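Local coordinates for 5' nucleotidase family protein (PDB 4Q7F) that belongs to the 5'-nucleotidase family and pairs a calcineurin-like metallophosphoesterase domain, which holds a magnesium and a manganese ion, with a C-terminal 5'-nucleotidase domain, at residues Tyr149-Thr163 against Glu194-His207. Sequence-based numbering, arbitrary orientation.
Sequences YFQVGDQTVGVIGLT and EMKRHADIIVVCYH. With MG (magnesium ion), chain B.
Parallel strands 155-163 and 201-207 lie side by side in a six-stranded mixed sheet of the calcineurin-like domain, Val157 beside Ile201 and Thr163 beside His207. Their ladder starts at Thr156 O, which accepts from both Ile201 N and Asp200 N, the latter at 2.9 Å and tilted from the carbonyl plane. Asp200 answers through OD2, taking Thr156 N at 3.0 Å on its anti lone pair; a water also donates to OD2. On one face Val157 CG1 meets Val203 CG2 at 3.9 Å. The chain between the strands passes through helix 184-198, making a beta-alpha-beta crossover, and the end of that helix packs on the opposite face. There selenomethionine Met195, bent at its last torsion, lays SE 3.8 Å from Ile160 CB. One turn on, with CG anti to its backbone N (chi1 -159°), His198 stacks on the Tyr149 ring, centroids 4.0 Å apart and planes at 28°, while Thr156 CG2 touches the imidazole edge. Ala199 CB lies 3.6 Å from Gly158 N, beside the Tyr149 ring edge. At the far end His207 NE2 binds magnesium at 2.6 Å in the imidazole plane, with Asp72, Asn109 and His247; ND1 is hydrogen-bonded to Asn70 O.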
ATOM      1  N   TYR A 149      12.287   4.784  25.194  1.00 32.50           N
ATOM      2  CA  TYR A 149      11.907   5.677  26.271  1.00 33.28           C
ATOM      3  C   TYR A 149      12.812   6.906  26.251  1.00 34.00           C
ATOM      4  O   TYR A 149      13.989   6.797  25.919  1.00 31.01           O
ATOM      5  CB  TYR A 149      12.054   4.971  27.629  1.00 36.11           C
ATOM      6  CG  TYR A 149      11.109   3.808  27.857  1.00 36.72           C
ATOM      7  CD1 TYR A 149       9.785   4.028  28.217  1.00 37.70           C
ATOM      8  CD2 TYR A 149      11.552   2.495  27.771  1.00 37.72           C
ATOM      9  CE1 TYR A 149       8.912   2.965  28.442  1.00 40.06           C
ATOM     10  CE2 TYR A 149      10.694   1.424  28.013  1.00 39.42           C
ATOM     11  CZ  TYR A 149       9.374   1.664  28.341  1.00 39.53           C
ATOM     12  OH  TYR A 149       8.520   0.616  28.581  1.00 41.51           O
ATOM     13  N   PHE A 150      12.251   8.077  26.568  1.00 34.41           N
ATOM     14  CA  PHE A 150      13.058   9.300  26.691  1.00 34.95           C
ATOM     15  C   PHE A 150      12.393  10.268  27.663  1.00 34.60           C
ATOM     16  O   PHE A 150      11.203  10.137  27.959  1.00 34.01           O
ATOM     17  CB  PHE A 150      13.336   9.957  25.331  1.00 33.71           C
ATOM     18  CG  PHE A 150      12.108  10.398  24.598  1.00 32.90           C
ATOM     19  CD1 PHE A 150      11.463   9.540  23.715  1.00 32.71           C
ATOM     20  CD2 PHE A 150      11.607  11.680  24.766  1.00 32.99           C
ATOM     21  CE1 PHE A 150      10.334   9.948  23.031  1.00 31.24           C
ATOM     22  CE2 PHE A 150      10.472  12.092  24.084  1.00 32.02           C
ATOM     23  CZ  PHE A 150       9.840  11.224  23.212  1.00 31.85           C
ATOM     24  N   GLN A 151      13.168  11.216  28.180  1.00 35.60           N
ATOM     25  CA  GLN A 151      12.628  12.192  29.126  1.00 35.86           C
ATOM     26  C   GLN A 151      12.231  13.527  28.514  1.00 34.45           C
ATOM     27  O   GLN A 151      12.847  14.019  27.565  1.00 33.39           O
ATOM     28  CB  GLN A 151      13.591  12.444  30.298  1.00 38.33           C
ATOM     29  CG  GLN A 151      13.655  11.288  31.274  1.00 40.14           C
ATOM     30  CD  GLN A 151      14.152  10.030  30.607  1.00 40.32           C
ATOM     31  OE1 GLN A 151      15.193  10.042  29.950  1.00 40.31           O
ATOM     32  NE2 GLN A 151      13.413   8.936  30.768  1.00 40.95           N
ATOM     33  N   VAL A 152      11.173  14.083  29.082  1.00 34.56           N
ATOM     34  CA  VAL A 152      10.688  15.416  28.760  1.00 35.45           C
ATOM     35  C   VAL A 152      10.540  16.042  30.140  1.00 37.67           C
ATOM     36  O   VAL A 152       9.589  15.736  30.885  1.00 36.96           O
ATOM     37  CB  VAL A 152       9.327  15.418  28.051  1.00 35.35           C
ATOM     38  CG1 VAL A 152       8.862  16.865  27.827  1.00 35.84           C
ATOM     39  CG2 VAL A 152       9.411  14.649  26.747  1.00 33.29           C
ATOM     40  N   GLY A 153      11.516  16.871  30.502  1.00 37.19           N
ATOM     41  CA  GLY A 153      11.539  17.453  31.826  1.00 38.70           C
ATOM     42  C   GLY A 153      11.682  16.303  32.803  1.00 39.82           C
ATOM     43  O   GLY A 153      12.499  15.418  32.607  1.00 38.86           O
ATOM     44  N   ASP A 154      10.850  16.299  33.833  1.00 42.17           N
ATOM     45  CA  ASP A 154      10.867  15.244  34.844  1.00 44.46           C
ATOM     46  C   ASP A 154       9.871  14.106  34.538  1.00 43.09           C
ATOM     47  O   ASP A 154       9.520  13.324  35.421  1.00 43.76           O
ATOM     48  CB  ASP A 154      10.607  15.838  36.237  1.00 48.30           C
ATOM     49  CG  ASP A 154       9.310  16.634  36.314  1.00 50.16           C
ATOM     50  OD1 ASP A 154       8.602  16.751  35.287  1.00 53.03           O
ATOM     51  OD2 ASP A 154       9.000  17.151  37.407  1.00 52.89           O
ATOM     52  N   GLN A 155       9.413  14.043  33.290  0.50 41.03           N
ATOM     53  CA  GLN A 155       8.480  13.009  32.842  0.50 40.39           C
ATOM     54  C   GLN A 155       9.195  12.072  31.877  0.50 39.15           C
ATOM     55  O   GLN A 155      10.280  12.388  31.384  0.50 39.00           O
ATOM     56  CB  GLN A 155       7.291  13.632  32.103  0.50 39.37           C
ATOM     57  CG  GLN A 155       6.469  14.651  32.880  0.50 40.25           C
ATOM     58  CD  GLN A 155       5.898  14.103  34.176  0.50 41.83           C
ATOM     59  OE1 GLN A 155       6.595  14.003  35.182  0.50 42.87           O
ATOM     60  NE2 GLN A 155       4.609  13.798  34.168  0.50 42.05           N
ATOM     61  N   THR A 156       8.593  10.916  31.620  1.00 38.69           N
ATOM     62  CA  THR A 156       9.139   9.971  30.668  1.00 36.99           C
ATOM     63  C   THR A 156       8.101   9.632  29.636  1.00 35.07           C
ATOM     64  O   THR A 156       6.927   9.428  29.959  1.00 34.98           O
ATOM     65  CB  THR A 156       9.631   8.684  31.352  1.00 37.74           C
ATOM     66  OG1 THR A 156      10.739   8.994  32.196  1.00 36.52           O
ATOM     67  CG2 THR A 156      10.074   7.654  30.314  1.00 37.49           C
ATOM     68  N   VAL A 157       8.539   9.621  28.383  1.00 33.35           N
ATOM     69  CA  VAL A 157       7.696   9.222  27.271  1.00 32.36           C
ATOM     70  C   VAL A 157       8.109   7.817  26.852  1.00 31.60           C
ATOM     71  O   VAL A 157       9.296   7.530  26.747  1.00 30.65           O
ATOM     72  CB  VAL A 157       7.878  10.142  26.049  1.00 31.33           C
ATOM     73  CG1 VAL A 157       6.988   9.666  24.906  1.00 31.25           C
ATOM     74  CG2 VAL A 157       7.573  11.578  26.422  1.00 31.78           C
ATOM     75  N   GLY A 158       7.121   6.954  26.606  1.00 31.26           N
ATOM     76  CA  GLY A 158       7.357   5.596  26.155  1.00 31.21           C
ATOM     77  C   GLY A 158       6.732   5.423  24.783  1.00 29.58           C
ATOM     78  O   GLY A 158       5.569   5.780  24.577  1.00 29.28           O
ATOM     79  N   VAL A 159       7.507   4.901  23.841  1.00 28.61           N
ATOM     80  CA  VAL A 159       7.026   4.725  22.485  1.00 28.55           C
ATOM     81  C   VAL A 159       7.072   3.264  22.086  1.00 28.11           C
ATOM     82  O   VAL A 159       8.075   2.583  22.279  1.00 29.25           O
ATOM     83  CB  VAL A 159       7.865   5.524  21.466  1.00 28.29           C
ATOM     84  CG1 VAL A 159       7.250   5.410  20.079  1.00 27.62           C
ATOM     85  CG2 VAL A 159       7.947   6.977  21.864  1.00 28.12           C
ATOM     86  N   ILE A 160       5.972   2.772  21.544  1.00 27.52           N
ATOM     87  CA  ILE A 160       5.943   1.410  21.071  1.00 26.81           C
ATOM     88  C   ILE A 160       5.550   1.400  19.598  1.00 24.87           C
ATOM     89  O   ILE A 160       4.574   2.043  19.213  1.00 24.20           O
ATOM     90  CB  ILE A 160       4.993   0.512  21.899  1.00 28.18           C
ATOM     91  CG1 ILE A 160       5.043  -0.922  21.367  1.00 28.21           C
ATOM     92  CG2 ILE A 160       3.558   1.030  21.875  1.00 27.52           C
ATOM     93  CD1 ILE A 160       4.321  -1.928  22.257  1.00 30.20           C
ATOM     94  N   GLY A 161       6.341   0.685  18.792  1.00 23.88           N
ATOM     95  CA  GLY A 161       6.103   0.530  17.358  1.00 22.99           C
ATOM     96  C   GLY A 161       5.444  -0.807  17.050  1.00 22.92           C
ATOM     97  O   GLY A 161       5.866  -1.860  17.528  1.00 23.29           O
ATOM     98  N   LEU A 162       4.401  -0.757  16.242  1.00 22.88           N
ATOM     99  CA  LEU A 162       3.629  -1.933  15.878  1.00 22.94           C
ATOM    100  C   LEU A 162       3.289  -1.900  14.415  1.00 22.64           C
ATOM    101  O   LEU A 162       3.173  -0.820  13.816  1.00 22.51           O
ATOM    102  CB  LEU A 162       2.343  -1.976  16.694  1.00 23.85           C
ATOM    103  CG  LEU A 162       2.557  -2.220  18.184  1.00 24.43           C
ATOM    104  CD1 LEU A 162       1.347  -1.821  19.026  1.00 25.43           C
ATOM    105  CD2 LEU A 162       2.960  -3.667  18.415  1.00 25.11           C
ATOM    106  N   THR A 163       3.108  -3.092  13.848  1.00 22.81           N
ATOM    107  CA  THR A 163       2.825  -3.239  12.430  1.00 22.27           C
ATOM    108  C   THR A 163       1.630  -4.179  12.184  1.00 22.78           C
ATOM    109  O   THR A 163       1.412  -5.156  12.907  1.00 24.25           O
ATOM    110  CB  THR A 163       4.072  -3.804  11.710  1.00 21.61           C
ATOM    111  OG1 THR A 163       5.200  -2.915  11.885  1.00 20.77           O
ATOM    112  CG2 THR A 163       3.804  -3.975  10.233  1.00 21.18           C
ATOM    113  N   GLU A 194       3.885  -2.657  31.693  1.00 44.10           N
ATOM    114  CA  GLU A 194       5.294  -2.322  31.859  1.00 45.74           C
ATOM    115  C   GLU A 194       5.598  -0.892  31.430  1.00 43.92           C
ATOM    116  O   GLU A 194       6.413  -0.213  32.048  1.00 42.93           O
ATOM    117  CB  GLU A 194       6.166  -3.268  31.044  1.00 48.21           C
ATOM    118  CG  GLU A 194       7.652  -2.988  31.204  1.00 52.05           C
ATOM    119  CD  GLU A 194       8.520  -3.913  30.385  1.00 55.19           C
ATOM    120  OE1 GLU A 194       8.071  -4.359  29.300  1.00 54.42           O
ATOM    121  OE2 GLU A 194       9.661  -4.177  30.830  1.00 60.70           O
HETATM  122  N   MSE A 195       4.964  -0.460  30.346  1.00 41.09           N
HETATM  123  CA  MSE A 195       5.156   0.887  29.843  1.00 40.32           C
HETATM  124  C   MSE A 195       4.686   1.878  30.876  1.00 41.92           C
HETATM  125  O   MSE A 195       5.398   2.829  31.183  1.00 40.68           O
HETATM  126  CB  MSE A 195       4.445   1.060  28.507  1.00 38.25           C
HETATM  127  CG  MSE A 195       5.273   0.349  27.441  1.00 37.90           C
HETATM  128 SE   MSE A 195       4.545   0.593  25.626  1.00 38.16          SE
HETATM  129  CE  MSE A 195       2.629   0.835  25.975  1.00 40.37           C
ATOM    130  N   LYS A 196       3.507   1.651  31.446  1.00 43.49           N
ATOM    131  CA  LYS A 196       2.988   2.553  32.468  1.00 46.06           C
ATOM    132  C   LYS A 196       3.868   2.585  33.730  1.00 47.37           C
ATOM    133  O   LYS A 196       3.851   3.567  34.446  1.00 49.60           O
ATOM    134  CB  LYS A 196       1.561   2.191  32.838  1.00 48.39           C
ATOM    135  CG  LYS A 196       0.559   2.363  31.713  1.00 48.47           C
ATOM    136  CD  LYS A 196      -0.820   1.882  32.138  1.00 50.26           C
ATOM    137  CE  LYS A 196      -1.391   2.726  33.275  1.00 52.00           C
ATOM    138  NZ  LYS A 196      -2.701   2.223  33.760  1.00 53.63           N
ATOM    139  N   ARG A 197       4.610   1.514  34.013  1.00 48.88           N
ATOM    140  CA  ARG A 197       5.523   1.509  35.169  1.00 50.63           C
ATOM    141  C   ARG A 197       6.750   2.358  34.867  1.00 51.22           C
ATOM    142  O   ARG A 197       7.352   2.926  35.763  1.00 52.31           O
ATOM    143  CB  ARG A 197       6.011   0.097  35.539  1.00 50.07           C
ATOM    144  CG  ARG A 197       5.026  -0.770  36.303  1.00 51.21           C
ATOM    145  CD  ARG A 197       5.665  -2.064  36.807  1.00 51.48           C
ATOM    146  NE  ARG A 197       5.973  -3.053  35.759  1.00 50.18           N
ATOM    147  CZ  ARG A 197       5.117  -3.971  35.302  1.00 49.57           C
ATOM    148  NH1 ARG A 197       5.491  -4.831  34.356  1.00 48.48           N
ATOM    149  NH2 ARG A 197       3.875  -4.034  35.777  1.00 50.21           N
ATOM    150  N   HIS A 198       7.131   2.425  33.600  1.00 51.15           N
ATOM    151  CA  HIS A 198       8.322   3.158  33.221  1.00 52.76           C
ATOM    152  C   HIS A 198       8.018   4.596  32.766  1.00 49.24           C
ATOM    153  O   HIS A 198       8.829   5.488  32.996  1.00 48.94           O
ATOM    154  CB  HIS A 198       9.060   2.381  32.112  1.00 56.19           C
ATOM    155  CG  HIS A 198      10.510   2.739  31.973  1.00 64.32           C
ATOM    156  ND1 HIS A 198      10.944   3.927  31.420  1.00 67.48           N
ATOM    157  CD2 HIS A 198      11.630   2.049  32.301  1.00 69.98           C
ATOM    158  CE1 HIS A 198      12.266   3.962  31.430  1.00 67.88           C
ATOM    159  NE2 HIS A 198      12.707   2.834  31.960  1.00 71.32           N
ATOM    160  N   ALA A 199       6.840   4.831  32.177  1.00 45.84           N
ATOM    161  CA  ALA A 199       6.522   6.150  31.598  1.00 44.48           C
ATOM    162  C   ALA A 199       5.214   6.819  32.018  1.00 44.25           C
ATOM    163  O   ALA A 199       4.261   6.170  32.425  1.00 47.90           O
ATOM    164  CB  ALA A 199       6.552   6.041  30.076  1.00 42.10           C
ATOM    165  N   ASP A 200       5.201   8.141  31.878  1.00 42.47           N
ATOM    166  CA  ASP A 200       4.047   8.978  32.190  1.00 43.08           C
ATOM    167  C   ASP A 200       3.226   9.231  30.939  1.00 42.05           C
ATOM    168  O   ASP A 200       2.010   9.414  31.017  1.00 42.68           O
ATOM    169  CB  ASP A 200       4.520  10.312  32.737  1.00 42.82           C
ATOM    170  CG  ASP A 200       5.399  10.157  33.953  1.00 43.28           C
ATOM    171  OD1 ASP A 200       4.883   9.764  35.019  1.00 44.68           O
ATOM    172  OD2 ASP A 200       6.602  10.454  33.839  1.00 41.41           O
ATOM    173  N   ILE A 201       3.904   9.260  29.791  1.00 41.04           N
ATOM    174  CA  ILE A 201       3.255   9.474  28.500  1.00 39.73           C
ATOM    175  C   ILE A 201       3.535   8.301  27.575  1.00 37.53           C
ATOM    176  O   ILE A 201       4.686   7.866  27.432  1.00 36.06           O
ATOM    177  CB  ILE A 201       3.749  10.772  27.829  1.00 40.05           C
ATOM    178  CG1 ILE A 201       3.448  11.979  28.723  1.00 40.93           C
ATOM    179  CG2 ILE A 201       3.108  10.945  26.449  1.00 38.83           C
ATOM    180  CD1 ILE A 201       1.970  12.245  28.935  1.00 42.75           C
ATOM    181  N   ILE A 202       2.476   7.810  26.934  1.00 35.31           N
ATOM    182  CA  ILE A 202       2.569   6.673  26.022  1.00 34.60           C
ATOM    183  C   ILE A 202       2.150   7.047  24.607  1.00 32.92           C
ATOM    184  O   ILE A 202       1.088   7.630  24.391  1.00 32.38           O
ATOM    185  CB  ILE A 202       1.722   5.502  26.537  1.00 35.52           C
ATOM    186  CG1 ILE A 202       2.365   4.976  27.832  1.00 36.62           C
ATOM    187  CG2 ILE A 202       1.633   4.402  25.481  1.00 35.25           C
ATOM    188  CD1 ILE A 202       1.485   4.079  28.656  1.00 38.98           C
ATOM    189  N   VAL A 203       3.012   6.689  23.663  1.00 31.01           N
ATOM    190  CA  VAL A 203       2.822   6.955  22.257  1.00 29.13           C
ATOM    191  C   VAL A 203       2.884   5.637  21.519  1.00 28.12           C
ATOM    192  O   VAL A 203       3.873   4.913  21.607  1.00 26.81           O
ATOM    193  CB  VAL A 203       3.949   7.861  21.705  1.00 28.20           C
ATOM    194  CG1 VAL A 203       3.783   8.118  20.207  1.00 26.51           C
ATOM    195  CG2 VAL A 203       4.008   9.172  22.468  1.00 28.49           C
ATOM    196  N   VAL A 204       1.801   5.311  20.824  1.00 27.41           N
ATOM    197  CA  VAL A 204       1.738   4.121  20.019  1.00 26.49           C
ATOM    198  C   VAL A 204       1.888   4.509  18.550  1.00 25.64           C
ATOM    199  O   VAL A 204       1.118   5.350  18.050  1.00 26.39           O
ATOM    200  CB  VAL A 204       0.380   3.401  20.172  1.00 26.90           C
ATOM    201  CG1 VAL A 204       0.325   2.219  19.222  1.00 26.70           C
ATOM    202  CG2 VAL A 204       0.164   2.948  21.609  1.00 28.19           C
ATOM    203  N   CYS A 205       2.875   3.933  17.868  1.00 24.83           N
ATOM    204  CA  CYS A 205       3.049   4.165  16.428  1.00 24.48           C
ATOM    205  C   CYS A 205       2.742   2.852  15.742  1.00 24.27           C
ATOM    206  O   CYS A 205       3.561   1.933  15.708  1.00 24.54           O
ATOM    207  CB  CYS A 205       4.439   4.643  16.045  1.00 24.57           C
ATOM    208  SG  CYS A 205       4.884   6.246  16.725  1.00 26.44           S
ATOM    209  N   TYR A 206       1.539   2.784  15.192  1.00 23.55           N
ATOM    210  CA  TYR A 206       1.027   1.590  14.562  1.00 22.57           C
ATOM    211  C   TYR A 206       0.891   1.748  13.071  1.00 21.37           C
ATOM    212  O   TYR A 206       0.155   2.613  12.610  1.00 20.36           O
ATOM    213  CB  TYR A 206      -0.339   1.313  15.190  1.00 24.21           C
ATOM    214  CG  TYR A 206      -1.164   0.196  14.586  1.00 24.98           C
ATOM    215  CD1 TYR A 206      -0.616  -1.057  14.320  1.00 25.07           C
ATOM    216  CD2 TYR A 206      -2.528   0.369  14.386  1.00 26.04           C
ATOM    217  CE1 TYR A 206      -1.404  -2.086  13.818  1.00 26.89           C
ATOM    218  CE2 TYR A 206      -3.316  -0.642  13.886  1.00 27.49           C
ATOM    219  CZ  TYR A 206      -2.755  -1.869  13.606  1.00 27.23           C
ATOM    220  OH  TYR A 206      -3.562  -2.860  13.114  1.00 29.54           O
ATOM    221  N   HIS A 207       1.634   0.954  12.302  1.00 20.45           N
ATOM    222  CA  HIS A 207       1.454   0.998  10.889  1.00 20.02           C
ATOM    223  C   HIS A 207       0.245   0.107  10.591  1.00 21.04           C
ATOM    224  O   HIS A 207       0.397  -1.045  10.261  1.00 20.60           O
ATOM    225  CB  HIS A 207       2.630   0.505  10.093  1.00 19.84           C
ATOM    226  CG  HIS A 207       2.423   0.717   8.635  1.00 20.21           C
ATOM    227  ND1 HIS A 207       2.748   1.896   8.017  1.00 19.81           N
ATOM    228  CD2 HIS A 207       1.798  -0.037   7.703  1.00 20.73           C
ATOM    229  CE1 HIS A 207       2.405   1.836   6.747  1.00 20.36           C
ATOM    230  NE2 HIS A 207       1.823   0.678   6.532  1.00 21.49           N
TER
HETATM  231 MG    MG B 601       0.754  -0.273   4.407  1.00 21.04          MG
HETATM  232  O   HOH W   1       8.206  10.207  35.883  1.00 43.99           O
HETATM  233  O   HOH W   2      -0.595   0.742   2.817  1.00 20.85           O